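Local atomic coordinates of hypothetical NUDIX hydrolase (PDB entry 3SON), a protein that probably hydrolyses nucleoside diphosphates linked to another moiety, being a NUDIX-type hydrolase, and carries a bound calcium ion. Residues A[70-75]-A[89-94]. Residues are numbered along the deposited sequence; the frame is centred on the assembly and turned at random.
Sequences DSHASI and PEYCFA
A73 and E90 form a hydrogen-bonded antiparallel pair whose two backbone bonds differ in strength. E90 N donates to A73 O over 2.8 Å, with an N-H...O angle of 151°; the return bond from A73 N to E90 O is weak, at 3.3 Å. CA-H...O contacts accompany both bonds: H72 CA to E90 O and P89 CA to A73 O. Beyond H72 the strands draw apart, CA atoms of S71 and C92 being 6.2 Å from each other, and a water enters: it lies 2.6 Å from S71 O and accepts from C92 N (3.0 Å). The two strands make a beta hairpin at one side of the mixed NUDIX sheet, where 87-96 also pairs in parallel with strand 7-15. On one face H72 and Y91 form an offset edge-to-face pair, the imidazole edge turned toward the phenol face with ring centroids 5.6 Å apart and planes at 68°. CG of H72 lies anti to the backbone N (chi1 155°), which carries the ring across to P89, whose CB lies 3.2 Å from H72 NE2. H72 also stacks on H72 of the second subunit. On the opposite face, which helix 128-142 covers, the extended E90 side chain passes I75, whose CD1 lies 3.7 Å from E90 OE2, while OE1 is hydrogen-bonded by S129.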
# COMPACT_ATOMS: atom_id res chain seq x y z
N ASP A 70 5.19 -1.82 -11.06
CA ASP A 70 5.00 -0.44 -10.54
C ASP A 70 4.36 -0.36 -9.16
O ASP A 70 4.52 0.63 -8.47
CB ASP A 70 4.13 0.39 -11.51
CG ASP A 70 4.77 0.61 -12.83
OD1 ASP A 70 5.96 1.01 -12.85
OD2 ASP A 70 4.06 0.41 -13.86
N SER A 71 3.65 -1.38 -8.74
CA SER A 71 2.97 -1.31 -7.46
C SER A 71 3.96 -1.16 -6.33
O SER A 71 4.93 -1.88 -6.26
CB SER A 71 2.05 -2.54 -7.24
OG SER A 71 0.98 -2.60 -8.14
N HIS A 72 3.73 -0.18 -5.48
CA HIS A 72 4.58 0.09 -4.36
C HIS A 72 3.75 0.49 -3.17
O HIS A 72 2.71 1.12 -3.33
CB HIS A 72 5.58 1.21 -4.80
CG HIS A 72 6.13 2.02 -3.67
ND1 HIS A 72 5.34 2.75 -2.86
CD2 HIS A 72 7.44 2.20 -3.22
CE1 HIS A 72 6.09 3.34 -1.91
NE2 HIS A 72 7.39 3.03 -2.15
N ALA A 73 4.20 0.13 -1.96
CA ALA A 73 3.52 0.53 -0.71
C ALA A 73 4.49 0.83 0.44
O ALA A 73 5.60 0.42 0.44
CB ALA A 73 2.54 -0.56 -0.25
N SER A 74 4.06 1.64 1.39
CA SER A 74 4.87 1.92 2.56
C SER A 74 4.45 0.95 3.63
O SER A 74 3.29 0.53 3.67
CB SER A 74 4.69 3.38 2.97
OG SER A 74 5.07 4.23 1.91
N ILE A 75 5.37 0.52 4.46
CA ILE A 75 5.02 -0.35 5.58
C ILE A 75 5.56 0.25 6.85
O ILE A 75 6.68 0.75 6.85
CB ILE A 75 5.66 -1.76 5.43
CG1 ILE A 75 5.29 -2.42 4.11
CG2 ILE A 75 5.22 -2.68 6.56
CD1 ILE A 75 6.12 -3.68 3.89
N PRO A 89 9.66 1.66 2.08
CA PRO A 89 8.96 1.26 0.92
C PRO A 89 9.08 -0.23 0.67
O PRO A 89 10.08 -0.84 1.02
CB PRO A 89 9.69 2.02 -0.21
CG PRO A 89 11.05 2.13 0.28
CD PRO A 89 10.94 2.36 1.74
N GLU A 90 8.05 -0.77 0.06
CA GLU A 90 8.02 -2.13 -0.42
C GLU A 90 7.91 -2.15 -1.97
O GLU A 90 6.90 -1.70 -2.55
CB GLU A 90 6.82 -2.87 0.19
CG GLU A 90 6.75 -4.30 -0.19
CD GLU A 90 5.49 -4.99 0.29
OE1 GLU A 90 4.36 -4.55 -0.09
OE2 GLU A 90 5.64 -5.96 1.06
N TYR A 91 8.93 -2.67 -2.63
CA TYR A 91 8.99 -2.73 -4.08
C TYR A 91 8.61 -4.11 -4.51
O TYR A 91 8.97 -5.05 -3.87
CB TYR A 91 10.41 -2.44 -4.54
CG TYR A 91 10.95 -1.09 -4.10
CD1 TYR A 91 10.54 0.06 -4.75
CD2 TYR A 91 11.81 -0.96 -3.01
CE1 TYR A 91 11.00 1.29 -4.36
CE2 TYR A 91 12.30 0.28 -2.61
CZ TYR A 91 11.87 1.41 -3.30
OH TYR A 91 12.30 2.65 -2.98
N CYS A 92 7.93 -4.24 -5.65
CA CYS A 92 7.37 -5.46 -6.01
C CYS A 92 7.90 -6.04 -7.30
O CYS A 92 8.20 -5.27 -8.30
CB CYS A 92 5.86 -5.32 -6.16
SG CYS A 92 5.01 -4.79 -4.67
N PHE A 93 7.87 -7.37 -7.39
CA PHE A 93 8.42 -8.07 -8.57
C PHE A 93 7.67 -9.34 -8.90
O PHE A 93 6.88 -9.79 -8.12
CB PHE A 93 9.91 -8.44 -8.35
CG PHE A 93 10.81 -7.30 -8.05
CD1 PHE A 93 10.86 -6.75 -6.80
CD2 PHE A 93 11.59 -6.74 -9.05
CE1 PHE A 93 11.69 -5.69 -6.52
CE2 PHE A 93 12.44 -5.66 -8.77
CZ PHE A 93 12.43 -5.11 -7.53
N ALA A 94 8.03 -9.99 -10.00
CA ALA A 94 7.44 -11.27 -10.37
C ALA A 94 8.46 -12.17 -11.01
O ALA A 94 9.41 -11.71 -11.61
CB ALA A 94 6.27 -11.05 -11.29
O HOH W 1 7.34 -1.75 -7.23